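Local coordinates for NURA (Sulfolobus solfataricus, PDB 2YGK), which is a manganese-dependent nuclease of double-strand break repair that probably acts with the HerA helicase to resect DNA ends, at residues A56-R64 with Q105-E116; S125-L136 with E192-S201. All blocks are in the same frame, centred on the assembly; numbering follows the deposited sequence.

Contact 1: residues A56-R64 with Q105-E116; sequences AIDGGSFGR and QERISLLMEALE. With MN (manganese (II) ion), chain C.
The side-chain amide of Q105 reaches across to the backbone of G63: NE2 donates to the carbonyl O over 3.2 Å, nearly straight at 168°. That oxygen lies close to the plane of the glutamine amide, but the donor stands above the carbonyl plane of G63; a bend at chi2 (-67°) turns the amide group over the strand. Next comes I108, a branched chain with two points of contact. Its CD1 rests 3.7 Å from G63 CA, where any side chain on the glycine would collide with it, and its CG2 packs against S61 CB at 3.8 Å. M112, a selenomethionine in this crystal, is long and flexible enough to curl along the strand, its SE 3.4 Å from G60 N and also touching S61 CB. E116 ends the series. Its CB packs on I57 CG2 at 3.6 Å, and the chain then extends alongside D58 until OE2 lies 3.4 Å from G59 CA, so the lack of a side chain at G59 is what admits both this carboxylate and M112. E116 OE1 forms a salt bridge with K139, and D58 OD1 binds manganese at 2.4 Å. Replacing E116 with an alanine would probably leave K139 without its anionic mate and open a gap beside G59. The chemistry thus changes along the helix, from the amide of Q105 through apolar cover at I108 and M112 to E116, beside the metal ligand D58: two carboxylates come close there, D58 OD1 and E116 OE1 4.0 Å apart, a proximity that K139 and the manganese ion are likely to ease.

Contact 2: residues S125-L136 with E192-S201; sequences SKGDYILMDGSL and EYDGNVLWIS. With MN (manganese (II) ion), chain C.
M132 and W199 pack side by side across two parallel strands, and the tryptophan side chain can be followed outward. W199 CB lies 3.5 Å from G134 O, which sits at the ring's edge near its plane. Because CG is anti to the carbonyl carbon (chi1 -55°), the ring runs back past M132. At CD2 and CE3 the selenomethionine covers one face, with M132 CG 3.5 Å from CE3; CZ3 and, more distantly, CH2 meet the same methylene, a CH-pi contact. SE stands obliquely to the ring in a Met-aromatic contact, and V197 CG1 shares this face. Over the opposite face, L136 CD1 comes within 3.9 Å of CE2 and also touches CZ2. A broad, flat tryptophan suits a place gripped from two sides.

Farther back, I130 CD1 stands almost exactly over the Y193 ring, 3.7 Å from its centroid, while E192 CG covers the other face. On the reverse side of the sheet the leucines lie alongside each other, pointing the same way, L131 CD2 lying 3.6 Å from L198 CB. Backbone bonds alternate between the strands, L198 N to I130 O at 2.8 Å and I200 N to M132 O at 2.9 Å among them; the last, from G134 N to I200 O, falls where positive phi (120°) would jam a side chain against the preceding carbonyl, so glycine fits the turn out of the strand. Just before it, D133 binds manganese through OD2 at 2.5 Å, and a water joins its OD1 to I200 O. Neighbouring parallel strands linked through helices form a beta-alpha-beta crossover, and a metal-binding aspartate at a strand's C-terminal end is consistent with the RNase H-like fold of NurA.

In the fold
From the N terminus, strand 54-65 comes first; the chain then makes the antiparallel strands 70-82 and 85-98 before helix 104-123 returns to it, closing contact 1. The same helix leads through the start of contact 2 into strand 129-133, and a mainly helical excursion ending in helix 171-193 brings strand 197-201 alongside. The two loops follow in series, neither nested nor crossed. They meet in the sheet, where strand 129-133 lies between 54-65 and 197-201: I57 N probably bonds L131 O, I57 packs on I130, and D58 and D133 share the manganese. Helix 104-123 spans both contacts, since L117 touches M132 and W199, while helix 280-291 covers L131 and L198 on the other face.

Contact 1: residues A56-R64 with Q105-E116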
loop_
_atom_site.group_PDB
_atom_site.type_symbol
_atom_site.label_atom_id
_atom_site.label_comp_id
_atom_site.label_asym_id
_atom_site.label_seq_id
_atom_site.Cartn_x
_atom_site.Cartn_y
_atom_site.Cartn_z
ATOM N N ALA A 56 -9.729 -25.093 -5.559
ATOM C CA ALA A 56 -8.985 -23.835 -5.516
ATOM C C ALA A 56 -9.512 -22.925 -4.388
ATOM O O ALA A 56 -10.689 -22.880 -4.128
ATOM C CB ALA A 56 -9.098 -23.122 -6.830
ATOM N N ILE A 57 -8.606 -22.201 -3.746
ATOM C CA ILE A 57 -8.953 -21.275 -2.730
ATOM C C ILE A 57 -8.299 -19.964 -3.067
ATOM O O ILE A 57 -7.081 -19.938 -3.341
ATOM C CB ILE A 57 -8.459 -21.716 -1.330
ATOM C CG1 ILE A 57 -9.167 -23.015 -0.858
ATOM C CG2 ILE A 57 -8.720 -20.601 -0.275
ATOM C CD1 ILE A 57 -8.291 -24.255 -0.933
ATOM N N ASP A 58 -9.105 -18.884 -3.036
ATOM C CA ASP A 58 -8.580 -17.528 -3.007
ATOM C C ASP A 58 -9.329 -16.638 -2.044
ATOM O O ASP A 58 -10.445 -17.003 -1.559
ATOM C CB ASP A 58 -8.634 -16.895 -4.399
ATOM C CG ASP A 58 -7.544 -15.849 -4.600
ATOM O OD1 ASP A 58 -6.986 -15.334 -3.635
ATOM O OD2 ASP A 58 -7.172 -15.591 -5.751
ATOM N N GLY A 59 -8.788 -15.431 -1.835
ATOM C CA GLY A 59 -9.388 -14.498 -0.893
ATOM C C GLY A 59 -9.367 -13.059 -1.331
ATOM O O GLY A 59 -8.580 -12.672 -2.219
ATOM N N GLY A 60 -10.244 -12.272 -0.700
ATOM C CA GLY A 60 -10.426 -10.857 -1.016
ATOM C C GLY A 60 -10.631 -10.105 0.268
ATOM O O GLY A 60 -11.117 -10.686 1.237
ATOM N N SER A 61 -10.279 -8.819 0.266
ATOM C CA SER A 61 -10.335 -8.005 1.459
ATOM C C SER A 61 -10.190 -6.524 1.157
ATOM O O SER A 61 -9.703 -6.157 0.116
ATOM C CB SER A 61 -9.172 -8.342 2.396
ATOM O OG SER A 61 -8.041 -7.594 1.967
ATOM N N PHE A 62 -10.600 -5.691 2.107
ATOM C CA PHE A 62 -10.368 -4.280 2.017
ATOM C C PHE A 62 -10.642 -3.666 3.374
ATOM O O PHE A 62 -11.336 -4.250 4.199
ATOM C CB PHE A 62 -11.235 -3.624 0.925
ATOM C CG PHE A 62 -12.565 -3.156 1.401
ATOM C CD1 PHE A 62 -13.622 -4.056 1.531
ATOM C CD2 PHE A 62 -12.755 -1.811 1.755
ATOM C CE1 PHE A 62 -14.872 -3.623 1.996
ATOM C CE2 PHE A 62 -13.994 -1.358 2.245
ATOM C CZ PHE A 62 -15.058 -2.275 2.373
ATOM N N GLY A 63 -10.086 -2.486 3.573
ATOM C CA GLY A 63 -10.337 -1.710 4.771
ATOM C C GLY A 63 -10.249 -0.246 4.460
ATOM O O GLY A 63 -9.318 0.179 3.793
ATOM N N ARG A 64 -11.237 0.515 4.910
ATOM C CA ARG A 64 -11.275 1.944 4.648
ATOM C C ARG A 64 -11.169 2.743 5.953
ATOM O O ARG A 64 -12.003 2.586 6.848
ATOM C CB ARG A 64 -12.532 2.335 3.873
ATOM C CG ARG A 64 -12.395 3.719 3.281
ATOM C CD ARG A 64 -13.615 4.224 2.534
ATOM N NE ARG A 64 -13.517 5.682 2.326
ATOM C CZ ARG A 64 -14.415 6.604 2.713
ATOM N NH1 ARG A 64 -15.546 6.276 3.337
ATOM N NH2 ARG A 64 -14.186 7.890 2.459
ATOM N N GLN A 105 -3.999 -2.424 7.803
ATOM C CA GLN A 105 -4.061 -3.068 6.480
ATOM C C GLN A 105 -3.417 -4.457 6.471
ATOM O O GLN A 105 -3.843 -5.340 5.749
ATOM C CB GLN A 105 -3.416 -2.191 5.392
ATOM C CG GLN A 105 -4.134 -0.844 5.185
ATOM C CD GLN A 105 -5.525 -1.005 4.621
ATOM O OE1 GLN A 105 -5.800 -1.930 3.852
ATOM N NE2 GLN A 105 -6.403 -0.109 4.990
ATOM N N GLU A 106 -2.384 -4.638 7.275
ATOM C CA GLU A 106 -1.685 -5.899 7.314
ATOM C C GLU A 106 -2.516 -6.933 8.113
ATOM O O GLU A 106 -2.699 -8.089 7.672
ATOM C CB GLU A 106 -0.288 -5.698 7.907
ATOM C CG GLU A 106 0.695 -6.717 7.369
ATOM C CD GLU A 106 1.896 -6.953 8.257
ATOM O OE1 GLU A 106 2.304 -6.016 8.986
ATOM O OE2 GLU A 106 2.426 -8.098 8.198
ATOM N N ARG A 107 -3.070 -6.511 9.254
ATOM C CA ARG A 107 -3.946 -7.404 9.982
ATOM C C ARG A 107 -5.109 -7.846 9.105
ATOM O O ARG A 107 -5.521 -8.998 9.178
ATOM C CB ARG A 107 -4.489 -6.787 11.277
ATOM C CG ARG A 107 -3.424 -6.165 12.140
ATOM C CD ARG A 107 -3.797 -6.047 13.593
ATOM N NE ARG A 107 -4.904 -5.134 13.856
ATOM C CZ ARG A 107 -4.826 -3.820 13.773
ATOM N NH1 ARG A 107 -3.684 -3.238 13.402
ATOM N NH2 ARG A 107 -5.905 -3.098 14.039
ATOM N N ILE A 108 -5.667 -6.934 8.308
ATOM C CA ILE A 108 -6.817 -7.290 7.507
ATOM C C ILE A 108 -6.386 -8.401 6.556
ATOM O O ILE A 108 -7.086 -9.408 6.415
ATOM C CB ILE A 108 -7.377 -6.134 6.683
ATOM C CG1 ILE A 108 -8.089 -5.118 7.582
ATOM C CG2 ILE A 108 -8.372 -6.645 5.647
ATOM C CD1 ILE A 108 -8.178 -3.716 6.960
ATOM N N SER A 109 -5.240 -8.224 5.913
ATOM C CA SER A 109 -4.816 -9.200 4.933
ATOM C C SER A 109 -4.457 -10.532 5.579
ATOM O O SER A 109 -4.733 -11.566 5.010
ATOM C CB SER A 109 -3.688 -8.667 4.044
ATOM O OG SER A 109 -2.691 -8.037 4.798
ATOM N N LEU A 110 -3.843 -10.501 6.760
ATOM C CA LEU A 110 -3.482 -11.727 7.458
ATOM C C LEU A 110 -4.747 -12.452 7.893
ATOM O O LEU A 110 -4.799 -13.678 7.909
ATOM C CB LEU A 110 -2.612 -11.432 8.683
ATOM C CG LEU A 110 -1.182 -11.043 8.313
ATOM C CD1 LEU A 110 -0.434 -10.392 9.475
ATOM C CD2 LEU A 110 -0.416 -12.219 7.807
ATOM N N LEU A 111 -5.758 -11.692 8.282
ATOM C CA LEU A 111 -7.050 -12.264 8.596
ATOM C C LEU A 111 -7.646 -12.949 7.361
ATOM O O LEU A 111 -8.157 -14.074 7.449
ATOM C CB LEU A 111 -7.948 -11.184 9.125
ATOM C CG LEU A 111 -9.387 -11.501 9.495
ATOM C CD1 LEU A 111 -9.544 -12.832 10.223
ATOM C CD2 LEU A 111 -9.899 -10.322 10.341
HETATM N N MSE A 112 -7.516 -12.315 6.201
HETATM C CA MSE A 112 -7.968 -12.915 4.955
HETATM C C MSE A 112 -7.201 -14.220 4.699
HETATM O O MSE A 112 -7.809 -15.239 4.421
HETATM C CB MSE A 112 -7.818 -11.923 3.806
HETATM C CG MSE A 112 -8.232 -12.454 2.422
HETATM SE SE MSE A 112 -7.453 -11.344 0.973
HETATM C CE MSE A 112 -5.586 -11.566 1.566
ATOM N N GLU A 113 -5.877 -14.194 4.829
ATOM C CA GLU A 113 -5.065 -15.377 4.618
ATOM C C GLU A 113 -5.503 -16.533 5.556
ATOM O O GLU A 113 -5.690 -17.663 5.125
ATOM C CB GLU A 113 -3.571 -14.997 4.714
ATOM C CG GLU A 113 -2.956 -14.510 3.281
ATOM C CD GLU A 113 -2.185 -13.124 3.277
ATOM O OE1 GLU A 113 -1.780 -12.636 4.369
ATOM O OE2 GLU A 113 -1.975 -12.541 2.163
ATOM N N ALA A 114 -5.759 -16.219 6.818
ATOM C CA ALA A 114 -6.347 -17.164 7.753
ATOM C C ALA A 114 -7.568 -17.913 7.202
ATOM O O ALA A 114 -7.653 -19.131 7.361
ATOM C CB ALA A 114 -6.706 -16.458 9.024
ATOM N N LEU A 115 -8.497 -17.221 6.554
ATOM C CA LEU A 115 -9.733 -17.850 6.093
ATOM C C LEU A 115 -9.469 -18.746 4.890
ATOM O O LEU A 115 -10.067 -19.833 4.761
ATOM C CB LEU A 115 -10.795 -16.816 5.735
ATOM C CG LEU A 115 -11.349 -15.970 6.889
ATOM C CD1 LEU A 115 -12.318 -14.918 6.325
ATOM C CD2 LEU A 115 -12.031 -16.806 7.946
ATOM N N GLU A 116 -8.585 -18.294 3.999
ATOM C CA GLU A 116 -8.147 -19.117 2.883
ATOM C C GLU A 116 -7.594 -20.422 3.423
ATOM O O GLU A 116 -8.097 -21.495 3.111
ATOM C CB GLU A 116 -7.059 -18.418 2.058
ATOM C CG GLU A 116 -7.566 -17.309 1.218
ATOM C CD GLU A 116 -6.485 -16.461 0.555
ATOM O OE1 GLU A 116 -5.663 -16.969 -0.189
ATOM O OE2 GLU A 116 -6.485 -15.249 0.749
HETATM MN MN MN C . -5.212 -13.740 -3.363
#

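Contact 2: residues S125-L136 with E192-S201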
loop_
_atom_site.group_PDB
_atom_site.type_symbol
_atom_site.label_atom_id
_atom_site.label_comp_id
_atom_site.label_asym_id
_atom_site.label_seq_id
_atom_site.Cartn_x
_atom_site.Cartn_y
_atom_site.Cartn_z
ATOM N N SER A 125 -9.537 -32.121 1.151
ATOM C CA SER A 125 -9.627 -33.552 0.951
ATOM C C SER A 125 -10.677 -33.929 -0.073
ATOM O O SER A 125 -10.752 -35.077 -0.450
ATOM C CB SER A 125 -9.934 -34.217 2.272
ATOM O OG SER A 125 -10.918 -33.465 2.938
ATOM N N LYS A 126 -11.456 -32.977 -0.561
ATOM C CA LYS A 126 -12.426 -33.276 -1.607
ATOM C C LYS A 126 -11.834 -33.318 -3.030
ATOM O O LYS A 126 -12.555 -33.586 -3.999
ATOM C CB LYS A 126 -13.581 -32.277 -1.550
ATOM C CG LYS A 126 -14.157 -32.162 -0.172
ATOM C CD LYS A 126 -15.552 -31.616 -0.170
ATOM C CE LYS A 126 -16.145 -31.613 1.254
ATOM N NZ LYS A 126 -15.496 -30.624 2.145
ATOM N N GLY A 127 -10.537 -33.076 -3.176
ATOM C CA GLY A 127 -9.926 -33.110 -4.507
ATOM C C GLY A 127 -8.643 -33.911 -4.569
ATOM O O GLY A 127 -8.201 -34.465 -3.568
ATOM N N ASP A 128 -8.050 -33.972 -5.753
ATOM C CA ASP A 128 -6.783 -34.642 -5.931
ATOM C C ASP A 128 -5.645 -33.670 -5.677
ATOM O O ASP A 128 -4.564 -34.065 -5.241
ATOM C CB ASP A 128 -6.668 -35.192 -7.361
ATOM C CG ASP A 128 -7.793 -36.182 -7.708
ATOM O OD1 ASP A 128 -8.095 -37.071 -6.874
ATOM O OD2 ASP A 128 -8.387 -36.057 -8.808
ATOM N N TYR A 129 -5.875 -32.408 -6.022
ATOM C CA TYR A 129 -4.928 -31.353 -5.750
ATOM C C TYR A 129 -5.646 -30.136 -5.161
ATOM O O TYR A 129 -6.871 -29.953 -5.342
ATOM C CB TYR A 129 -4.252 -30.918 -7.034
ATOM C CG TYR A 129 -3.320 -31.909 -7.688
ATOM C CD1 TYR A 129 -1.959 -31.891 -7.397
ATOM C CD2 TYR A 129 -3.766 -32.780 -8.665
ATOM C CE1 TYR A 129 -1.059 -32.752 -8.028
ATOM C CE2 TYR A 129 -2.871 -33.671 -9.311
ATOM C CZ TYR A 129 -1.509 -33.647 -8.984
ATOM O OH TYR A 129 -0.586 -34.501 -9.599
ATOM N N ILE A 130 -4.877 -29.317 -4.453
ATOM C CA ILE A 130 -5.381 -28.070 -3.899
ATOM C C ILE A 130 -4.577 -26.954 -4.513
ATOM O O ILE A 130 -3.365 -26.988 -4.486
ATOM C CB ILE A 130 -5.210 -28.014 -2.377
ATOM C CG1 ILE A 130 -5.966 -29.154 -1.716
ATOM C CG2 ILE A 130 -5.744 -26.685 -1.803
ATOM C CD1 ILE A 130 -5.764 -29.161 -0.243
ATOM N N LEU A 131 -5.251 -25.978 -5.096
ATOM C CA LEU A 131 -4.582 -24.820 -5.662
ATOM C C LEU A 131 -4.795 -23.616 -4.766
ATOM O O LEU A 131 -5.920 -23.154 -4.605
ATOM C CB LEU A 131 -5.147 -24.506 -7.038
ATOM C CG LEU A 131 -5.279 -25.696 -7.954
ATOM C CD1 LEU A 131 -5.794 -25.233 -9.309
ATOM C CD2 LEU A 131 -3.895 -26.379 -8.059
HETATM N N MSE A 132 -3.711 -23.113 -4.192
HETATM C CA MSE A 132 -3.713 -21.845 -3.492
HETATM C C MSE A 132 -3.183 -20.758 -4.416
HETATM O O MSE A 132 -2.306 -21.022 -5.257
HETATM C CB MSE A 132 -2.772 -21.873 -2.275
HETATM C CG MSE A 132 -2.899 -23.087 -1.364
HETATM SE SE MSE A 132 -4.506 -23.113 -0.307
HETATM C CE MSE A 132 -4.392 -21.383 0.520
ATOM N N ASP A 133 -3.668 -19.533 -4.186
ATOM C CA ASP A 133 -3.240 -18.345 -4.897
ATOM C C ASP A 133 -2.197 -17.609 -4.082
ATOM O O ASP A 133 -2.496 -17.086 -3.043
ATOM C CB ASP A 133 -4.427 -17.425 -5.114
ATOM C CG ASP A 133 -4.042 -16.142 -5.792
ATOM O OD1 ASP A 133 -3.446 -16.198 -6.858
ATOM O OD2 ASP A 133 -4.344 -15.068 -5.284
ATOM N N GLY A 134 -0.972 -17.571 -4.557
ATOM C CA GLY A 134 0.127 -17.050 -3.784
ATOM C C GLY A 134 1.240 -18.049 -3.523
ATOM O O GLY A 134 1.032 -19.262 -3.488
ATOM N N SER A 135 2.434 -17.521 -3.283
ATOM C CA SER A 135 3.613 -18.359 -3.060
ATOM C C SER A 135 3.677 -18.936 -1.653
ATOM O O SER A 135 3.156 -18.342 -0.701
ATOM C CB SER A 135 4.842 -17.521 -3.253
ATOM O OG SER A 135 4.751 -16.402 -2.356
ATOM N N LEU A 136 4.358 -20.072 -1.519
ATOM C CA LEU A 136 4.616 -20.657 -0.202
ATOM C C LEU A 136 5.313 -19.630 0.710
ATOM O O LEU A 136 4.852 -19.358 1.789
ATOM C CB LEU A 136 5.454 -21.948 -0.342
ATOM C CG LEU A 136 5.652 -22.848 0.889
ATOM C CD1 LEU A 136 4.326 -23.069 1.642
ATOM C CD2 LEU A 136 6.272 -24.185 0.508
ATOM N N GLU A 192 -1.120 -32.765 6.168
ATOM C CA GLU A 192 -2.282 -33.531 5.746
ATOM C C GLU A 192 -2.252 -33.752 4.217
ATOM O O GLU A 192 -2.772 -34.762 3.695
ATOM C CB GLU A 192 -3.575 -32.816 6.199
ATOM C CG GLU A 192 -4.871 -33.314 5.527
ATOM C CD GLU A 192 -6.165 -32.819 6.201
ATOM O OE1 GLU A 192 -6.112 -32.016 7.173
ATOM O OE2 GLU A 192 -7.252 -33.266 5.756
ATOM N N TYR A 193 -1.644 -32.831 3.482
ATOM C CA TYR A 193 -1.748 -32.893 2.041
ATOM C C TYR A 193 -0.426 -32.902 1.309
ATOM O O TYR A 193 -0.427 -32.766 0.093
ATOM C CB TYR A 193 -2.574 -31.733 1.540
ATOM C CG TYR A 193 -3.965 -31.658 2.089
ATOM C CD1 TYR A 193 -4.947 -32.533 1.654
ATOM C CD2 TYR A 193 -4.317 -30.676 3.009
ATOM C CE1 TYR A 193 -6.262 -32.456 2.134
ATOM C CE2 TYR A 193 -5.632 -30.586 3.495
ATOM C CZ TYR A 193 -6.595 -31.489 3.045
ATOM O OH TYR A 193 -7.883 -31.410 3.516
ATOM N N ASP A 194 0.685 -33.079 2.031
ATOM C CA ASP A 194 1.997 -33.447 1.425
ATOM C C ASP A 194 2.199 -32.711 0.085
ATOM O O ASP A 194 1.983 -31.505 0.028
ATOM C CB ASP A 194 2.151 -34.979 1.251
ATOM C CG ASP A 194 2.497 -35.737 2.586
ATOM O OD1 ASP A 194 2.143 -35.236 3.689
ATOM O OD2 ASP A 194 3.140 -36.851 2.502
ATOM N N GLY A 195 2.540 -33.417 -0.994
ATOM C CA GLY A 195 2.716 -32.734 -2.272
ATOM C C GLY A 195 1.457 -32.404 -3.060
ATOM O O GLY A 195 1.552 -31.982 -4.173
ATOM N N ASN A 196 0.276 -32.606 -2.504
ATOM C CA ASN A 196 -0.969 -32.376 -3.240
ATOM C C ASN A 196 -1.365 -30.882 -3.282
ATOM O O ASN A 196 -2.373 -30.513 -3.878
ATOM C CB ASN A 196 -2.112 -33.207 -2.624
ATOM C CG ASN A 196 -1.852 -34.748 -2.661
ATOM O OD1 ASN A 196 -1.122 -35.274 -3.506
ATOM N ND2 ASN A 196 -2.489 -35.458 -1.729
ATOM N N VAL A 197 -0.591 -30.021 -2.633
ATOM C CA VAL A 197 -0.900 -28.598 -2.628
ATOM C C VAL A 197 0.011 -27.863 -3.622
ATOM O O VAL A 197 1.245 -27.989 -3.576
ATOM C CB VAL A 197 -0.731 -27.951 -1.240
ATOM C CG1 VAL A 197 -1.357 -26.603 -1.262
ATOM C CG2 VAL A 197 -1.347 -28.804 -0.184
ATOM N N LEU A 198 -0.611 -27.099 -4.510
ATOM C CA LEU A 198 0.102 -26.352 -5.510
ATOM C C LEU A 198 -0.127 -24.924 -5.178
ATOM O O LEU A 198 -1.260 -24.464 -5.161
ATOM C CB LEU A 198 -0.445 -26.646 -6.899
ATOM C CG LEU A 198 -0.333 -28.106 -7.344
ATOM C CD1 LEU A 198 -0.781 -28.227 -8.761
ATOM C CD2 LEU A 198 1.094 -28.639 -7.167
ATOM N N TRP A 199 0.964 -24.223 -4.928
ATOM C CA TRP A 199 0.907 -22.863 -4.569
ATOM C C TRP A 199 1.284 -22.043 -5.799
ATOM O O TRP A 199 2.459 -21.916 -6.141
ATOM C CB TRP A 199 1.898 -22.627 -3.435
ATOM C CG TRP A 199 1.692 -23.523 -2.243
ATOM C CD1 TRP A 199 2.156 -24.809 -2.067
ATOM C CD2 TRP A 199 1.022 -23.181 -1.038
ATOM N NE1 TRP A 199 1.792 -25.286 -0.834
ATOM C CE2 TRP A 199 1.098 -24.305 -0.178
ATOM C CE3 TRP A 199 0.373 -22.023 -0.590
ATOM C CZ2 TRP A 199 0.545 -24.306 1.099
ATOM C CZ3 TRP A 199 -0.168 -22.022 0.661
ATOM C CH2 TRP A 199 -0.080 -23.171 1.503
ATOM N N ILE A 200 0.300 -21.425 -6.425
ATOM C CA ILE A 200 0.506 -20.813 -7.718
ATOM C C ILE A 200 0.453 -19.298 -7.667
ATOM O O ILE A 200 -0.479 -18.743 -7.067
ATOM C CB ILE A 200 -0.567 -21.304 -8.659
ATOM C CG1 ILE A 200 -0.354 -22.809 -8.871
ATOM C CG2 ILE A 200 -0.537 -20.551 -9.941
ATOM C CD1 ILE A 200 -1.377 -23.437 -9.712
ATOM N N SER A 201 1.424 -18.641 -8.305
ATOM C CA SER A 201 1.416 -17.209 -8.413
ATOM C C SER A 201 1.728 -16.691 -9.820
ATOM O O SER A 201 2.563 -17.230 -10.506
ATOM C CB SER A 201 2.352 -16.524 -7.349
ATOM O OG SER A 201 3.656 -17.093 -7.229
HETATM MN MN MN C . -5.212 -13.740 -3.363
HETATM O O HOH W 1 -1.820 -17.466 -8.691
#